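PDB 1O65: protein YiiM from Escherichia coli, which probably binds molybdenum through a MOSC domain and may act as an oxidoreductase on nitrogenous compounds, although its function was unknown when the structure was solved. Local coordinates for residues A[72-77]-A[99-104]; A[105-110]-A[154-159]. All coordinates share one frame; numbering follows the deposited sequence.

Contact 1. Residues A[72-77]-A[99-104]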
loop_
_atom_site.group_PDB
_atom_site.type_symbol
_atom_site.label_atom_id
_atom_site.label_comp_id
_atom_site.label_asym_id
_atom_site.label_seq_id
_atom_site.Cartn_x
_atom_site.Cartn_y
_atom_site.Cartn_z
ATOM N N TYR A 72 4.038 -1.671 4.370
ATOM C CA TYR A 72 5.301 -1.099 3.869
ATOM C C TYR A 72 6.402 -2.150 4.012
ATOM O O TYR A 72 6.629 -2.768 5.059
ATOM C CB TYR A 72 5.673 0.219 4.497
ATOM C CG TYR A 72 6.626 1.080 3.692
ATOM C CD1 TYR A 72 6.219 1.702 2.521
ATOM C CD2 TYR A 72 7.946 1.286 4.108
ATOM C CE1 TYR A 72 7.065 2.494 1.774
ATOM C CE2 TYR A 72 8.795 2.076 3.368
ATOM C CZ TYR A 72 8.359 2.682 2.204
ATOM O OH TYR A 72 9.222 3.464 1.466
ATOM N N PRO A 73 7.051 -2.449 2.898
ATOM C CA PRO A 73 8.112 -3.444 2.929
ATOM C C PRO A 73 9.299 -2.928 3.714
ATOM O O PRO A 73 9.801 -1.807 3.441
ATOM C CB PRO A 73 8.447 -3.676 1.469
ATOM C CG PRO A 73 7.277 -3.141 0.686
ATOM C CD PRO A 73 6.680 -2.042 1.528
ATOM N N ARG A 74 9.789 -3.717 4.671
ATOM C CA ARG A 74 11.018 -3.333 5.372
ATOM C C ARG A 74 12.190 -3.220 4.395
ATOM O O ARG A 74 13.133 -2.475 4.710
ATOM C CB ARG A 74 11.415 -4.290 6.496
ATOM C CG ARG A 74 10.504 -4.226 7.718
ATOM C CD ARG A 74 11.124 -4.918 8.936
ATOM N NE ARG A 74 11.020 -6.359 8.797
ATOM C CZ ARG A 74 10.079 -7.233 9.031
ATOM N NH1 ARG A 74 8.882 -6.911 9.504
ATOM N NH2 ARG A 74 10.295 -8.545 8.808
ATOM N N GLU A 75 12.218 -3.941 3.272
ATOM C CA GLU A 75 13.309 -3.755 2.307
ATOM C C GLU A 75 13.567 -2.273 2.010
ATOM O O GLU A 75 14.729 -1.858 1.927
ATOM C CB GLU A 75 12.999 -4.477 1.000
ATOM C CG GLU A 75 12.974 -5.983 1.013
ATOM C CD GLU A 75 11.747 -6.689 1.529
ATOM O OE1 GLU A 75 10.872 -6.092 2.201
ATOM O OE2 GLU A 75 11.637 -7.936 1.288
ATOM N N HIS A 76 12.547 -1.402 1.944
ATOM C CA HIS A 76 12.760 -0.014 1.596
ATOM C C HIS A 76 13.503 0.801 2.628
ATOM O O HIS A 76 14.014 1.872 2.277
ATOM C CB HIS A 76 11.461 0.714 1.227
ATOM C CG HIS A 76 10.668 0.071 0.141
ATOM N ND1 HIS A 76 11.251 -0.638 -0.884
ATOM C CD2 HIS A 76 9.333 0.030 -0.073
ATOM C CE1 HIS A 76 10.308 -1.130 -1.666
ATOM N NE2 HIS A 76 9.131 -0.711 -1.199
ATOM N N TYR A 77 13.520 0.416 3.892
ATOM C CA TYR A 77 14.266 1.153 4.912
ATOM C C TYR A 77 15.761 1.070 4.623
ATOM O O TYR A 77 16.500 2.045 4.841
ATOM C CB TYR A 77 13.937 0.654 6.330
ATOM C CG TYR A 77 12.524 1.031 6.750
ATOM C CD1 TYR A 77 12.101 2.346 6.664
ATOM C CD2 TYR A 77 11.601 0.063 7.156
ATOM C CE1 TYR A 77 10.822 2.706 7.043
ATOM C CE2 TYR A 77 10.313 0.412 7.513
ATOM C CZ TYR A 77 9.930 1.738 7.459
ATOM O OH TYR A 77 8.665 2.115 7.808
ATOM N N ASN A 99 0.595 -0.422 8.877
ATOM C CA ASN A 99 0.025 -1.315 9.885
ATOM C C ASN A 99 0.761 -2.659 9.805
ATOM O O ASN A 99 0.945 -3.320 10.817
ATOM C CB ASN A 99 -1.450 -1.588 9.637
ATOM C CG ASN A 99 -2.275 -0.322 9.565
ATOM O OD1 ASN A 99 -2.857 -0.038 8.505
ATOM N ND2 ASN A 99 -2.325 0.400 10.684
ATOM N N LEU A 100 1.144 -3.029 8.570
ATOM C CA LEU A 100 1.786 -4.318 8.343
ATOM C C LEU A 100 3.233 -4.203 7.875
ATOM O O LEU A 100 3.533 -3.564 6.880
ATOM C CB LEU A 100 0.999 -5.139 7.328
ATOM C CG LEU A 100 -0.459 -5.463 7.657
ATOM C CD1 LEU A 100 -1.085 -6.349 6.596
ATOM C CD2 LEU A 100 -0.580 -6.101 9.030
ATOM N N SER A 101 4.143 -4.896 8.577
ATOM C CA SER A 101 5.560 -4.816 8.216
ATOM C C SER A 101 6.105 -6.219 7.970
ATOM O O SER A 101 5.907 -7.101 8.802
ATOM C CB SER A 101 6.353 -4.089 9.282
ATOM O OG SER A 101 7.745 -4.115 9.002
ATOM N N THR A 102 6.764 -6.435 6.837
ATOM C CA THR A 102 7.308 -7.699 6.435
ATOM C C THR A 102 8.618 -7.635 5.626
ATOM O O THR A 102 9.118 -6.604 5.191
ATOM C CB THR A 102 6.357 -8.378 5.396
ATOM O OG1 THR A 102 6.265 -7.481 4.277
ATOM C CG2 THR A 102 5.005 -8.753 5.920
ATOM N N ASP A 103 9.101 -8.833 5.311
ATOM C CA ASP A 103 10.206 -9.080 4.405
ATOM C C ASP A 103 9.617 -9.994 3.297
ATOM O O ASP A 103 8.608 -10.641 3.599
ATOM C CB ASP A 103 11.358 -9.860 5.000
ATOM C CG ASP A 103 12.236 -9.093 5.961
ATOM O OD1 ASP A 103 12.933 -8.144 5.558
ATOM O OD2 ASP A 103 12.216 -9.505 7.142
ATOM N N GLY A 104 10.177 -9.993 2.103
ATOM C CA GLY A 104 9.723 -10.886 1.056
ATOM C C GLY A 104 8.594 -10.390 0.194
ATOM O O GLY A 104 8.240 -11.095 -0.759
HETATM O O HOH W 1 7.748 -2.030 7.390
HETATM O O HOH W 2 7.837 -9.659 9.527
HETATM O O HOH W 3 8.423 -7.150 2.462
#
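Leu100 meets Tyr72 through the backbone: the carbonyl oxygen Leu100 O accepts a hydrogen bond from Tyr72 N at 3.2 Å. One residue on, the Ser101 hydroxyl lies alongside Arg74. With chi1 at 175°, OG lies opposite its own backbone N and sits beside CG and CD of Arg74. The same hydroxyl donates to a water that in turn donates to Tyr72 O, a one-water bridge from the Ser101 side chain to the backbone of Tyr72. At Thr102 the direct pairing resumes, Arg74 N bonding to Thr102 O at 3.0 Å. The guanidinium of Arg74, turned onto 101-103 by a bend at chi3 (-76°), lies with one face over the Thr102 carbonyl carbon, while a second water sits at its edge in the plane. Thr102 OG1 is bonded to His71 NE2 and also to a third water that also bonds Glu75 OE1. Asp103 completes a salt bridge, with Arg74 NH2 2.7 Å from Asp103 OD2. The two flat groups stand almost perpendicular, 82° apart, and the oxygen is met from above the carboxylate plane. Gly104 ends the run: its N donates to the syn lone pair of Glu75 OE2 at 2.7 Å. Arg74 also pairs through NH1 with Asp18, and its positive charge is probably shared between Asp103 and Asp18. The contact joins the two strands of a beta-alpha-beta unit, 69-73 and 100-102, which run parallel in the sheet, at the point where helix 75-83 leaves the first of them. Strand 14-21 flanks 100-102 antiparallel, and strand 156-160 borders 69-73 on its other edge.

Contact 2. Residues A[105-110]-A[154-159]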
loop_
_atom_site.group_PDB
_atom_site.type_symbol
_atom_site.label_atom_id
_atom_site.label_comp_id
_atom_site.label_asym_id
_atom_site.label_seq_id
_atom_site.Cartn_x
_atom_site.Cartn_y
_atom_site.Cartn_z
ATOM N N LEU A 105 7.943 -9.266 0.502
ATOM C CA LEU A 105 6.838 -8.755 -0.295
ATOM C C LEU A 105 7.123 -7.335 -0.760
ATOM O O LEU A 105 7.308 -6.415 0.057
ATOM C CB LEU A 105 5.524 -8.796 0.481
ATOM C CG LEU A 105 4.905 -10.173 0.714
ATOM C CD1 LEU A 105 3.696 -10.078 1.630
ATOM C CD2 LEU A 105 4.483 -10.814 -0.594
ATOM N N THR A 106 7.190 -7.122 -2.074
ATOM C CA THR A 106 7.474 -5.802 -2.613
ATOM C C THR A 106 6.486 -5.431 -3.709
ATOM O O THR A 106 5.636 -6.222 -4.123
ATOM C CB THR A 106 8.896 -5.696 -3.206
ATOM O OG1 THR A 106 8.943 -6.524 -4.381
ATOM C CG2 THR A 106 9.998 -6.123 -2.251
ATOM N N GLU A 107 6.594 -4.192 -4.233
ATOM C CA GLU A 107 5.726 -3.761 -5.314
ATOM C C GLU A 107 5.856 -4.662 -6.541
ATOM O O GLU A 107 4.883 -4.795 -7.311
ATOM C CB GLU A 107 6.048 -2.308 -5.736
ATOM C CG GLU A 107 5.720 -1.319 -4.613
ATOM C CD GLU A 107 6.789 -1.236 -3.549
ATOM O OE1 GLU A 107 7.930 -1.787 -3.711
ATOM O OE2 GLU A 107 6.507 -0.640 -2.495
ATOM N N SER A 108 7.047 -5.233 -6.780
ATOM C CA SER A 108 7.227 -6.093 -7.931
ATOM C C SER A 108 6.739 -7.510 -7.747
ATOM O O SER A 108 6.690 -8.200 -8.780
ATOM C CB SER A 108 8.671 -6.073 -8.458
ATOM O OG SER A 108 9.615 -6.196 -7.411
ATOM N N ASN A 109 6.433 -8.019 -6.568
ATOM C CA ASN A 109 5.899 -9.386 -6.515
ATOM C C ASN A 109 4.524 -9.403 -5.829
ATOM O O ASN A 109 4.029 -10.467 -5.440
ATOM C CB ASN A 109 6.863 -10.385 -5.904
ATOM C CG ASN A 109 7.083 -10.208 -4.437
ATOM O OD1 ASN A 109 6.892 -9.082 -3.953
ATOM N ND2 ASN A 109 7.463 -11.250 -3.692
ATOM N N VAL A 110 3.967 -8.228 -5.554
ATOM C CA VAL A 110 2.609 -8.156 -5.005
ATOM C C VAL A 110 1.697 -7.660 -6.135
ATOM O O VAL A 110 2.009 -6.654 -6.773
ATOM C CB VAL A 110 2.528 -7.291 -3.753
ATOM C CG1 VAL A 110 1.104 -6.961 -3.331
ATOM C CG2 VAL A 110 3.196 -8.044 -2.591
ATOM N N VAL A 154 6.497 2.638 -2.483
ATOM C CA VAL A 154 5.355 3.242 -1.792
ATOM C C VAL A 154 4.577 2.287 -0.925
ATOM O O VAL A 154 3.936 2.734 0.040
ATOM C CB VAL A 154 4.420 3.880 -2.835
ATOM C CG1 VAL A 154 5.161 4.892 -3.695
ATOM C CG2 VAL A 154 3.799 2.793 -3.735
ATOM N N GLY A 155 4.691 0.972 -1.152
ATOM C CA GLY A 155 3.835 0.108 -0.297
ATOM C C GLY A 155 2.429 0.094 -0.911
ATOM O O GLY A 155 2.228 0.567 -2.022
ATOM N N TRP A 156 1.477 -0.523 -0.239
ATOM C CA TRP A 156 0.134 -0.666 -0.797
ATOM C C TRP A 156 -0.925 -0.778 0.289
ATOM O O TRP A 156 -0.616 -1.045 1.444
ATOM C CB TRP A 156 0.082 -1.923 -1.682
ATOM C CG TRP A 156 0.561 -3.144 -0.957
ATOM C CD1 TRP A 156 -0.183 -3.995 -0.193
ATOM C CD2 TRP A 156 1.908 -3.626 -0.920
ATOM N NE1 TRP A 156 0.622 -4.997 0.293
ATOM C CE2 TRP A 156 1.911 -4.787 -0.119
ATOM C CE3 TRP A 156 3.119 -3.187 -1.474
ATOM C CZ2 TRP A 156 3.076 -5.506 0.149
ATOM C CZ3 TRP A 156 4.275 -3.898 -1.202
ATOM C CH2 TRP A 156 4.241 -5.043 -0.404
ATOM N N LEU A 157 -2.205 -0.633 -0.106
ATOM C CA LEU A 157 -3.252 -0.692 0.920
ATOM C C LEU A 157 -4.085 -1.939 0.699
ATOM O O LEU A 157 -3.973 -2.527 -0.381
ATOM C CB LEU A 157 -4.136 0.550 0.858
ATOM C CG LEU A 157 -3.456 1.910 0.863
ATOM C CD1 LEU A 157 -4.432 3.054 0.707
ATOM C CD2 LEU A 157 -2.630 2.067 2.161
ATOM N N TYR A 158 -4.894 -2.314 1.679
ATOM C CA TYR A 158 -5.773 -3.454 1.505
ATOM C C TYR A 158 -7.239 -3.099 1.826
ATOM O O TYR A 158 -7.472 -2.183 2.610
ATOM C CB TYR A 158 -5.426 -4.596 2.458
ATOM C CG TYR A 158 -4.085 -5.244 2.339
ATOM C CD1 TYR A 158 -2.987 -4.739 3.041
ATOM C CD2 TYR A 158 -3.896 -6.372 1.567
ATOM C CE1 TYR A 158 -1.748 -5.345 2.967
ATOM C CE2 TYR A 158 -2.659 -6.997 1.487
ATOM C CZ TYR A 158 -1.598 -6.471 2.174
ATOM O OH TYR A 158 -0.355 -7.048 2.129
ATOM N N SER A 159 -8.152 -3.794 1.149
ATOM C CA SER A 159 -9.556 -3.709 1.554
ATOM C C SER A 159 -9.781 -4.973 2.406
ATOM O O SER A 159 -9.032 -5.959 2.262
ATOM C CB SER A 159 -10.570 -3.674 0.435
ATOM O OG SER A 159 -10.444 -4.801 -0.396
#
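Trp156 reaches across to Leu105, Thr106 and Val110, and its indole accounts for most of the apolar contact. From CB, the first torsion (chi1 53°) places CG between the backbone N and the carbonyl carbon and directs the ring at the 105-110 loop. Over the five-membered ring stands Val110 CG1, 4.1 Å from the centroid and 16° off the normal, a CH-pi contact; the other methyl, Val110 CG2, touches Trp156 CZ2 at 3.7 Å. NE1 donates along its own strand to Tyr158 OH at 2.9 Å, almost exactly in the indole plane, and Tyr158 OH is bonded in turn to His71 ND1. At the far end of the six-membered ring, CZ3 approaches Thr106 C at 3.7 Å, and CH2 meets Leu105 O edge-on at 3.4 Å. Beside the ring, Glu107 supplies the polar link: its OE2 accepts Gly155 N at 2.8 Å through the anti lone pair, and Val154 N more weakly. The loop carrying Glu107 is itself braced by a straight bond of 2.7 Å from Thr106 N to Asn109 OD1. Chemically, the contact combines an apolar indole interface with a separate polar link through Glu107 OE2, which takes one good and one weak backbone N-H and has His76 NE2 as a further partner; together these would probably stabilise the charge of this buried carboxylate.

How the contacts relate
From the N terminus, the chain runs through strand 69-73 into helix 75-83 and returns at strand 100-102, where contact 1 closes a loop of 21 intervening residues. Contact 2 begins with the very next residue after 104: its loop precedes strands 115-118 and 121-128 and helices 134-138 and 144-151, and the chain comes back to it at 154-159 after 43 residues. The two closures are therefore in series, neither nested nor crossed. In space they adjoin: Gly104 O is probably hydrogen-bonded to Asn109 ND2, and Pro73 CB packs on Leu105 O. Strands 69-73 and 156-160 are antiparallel neighbours, so both contacts build onto one sheet of the MOSC region.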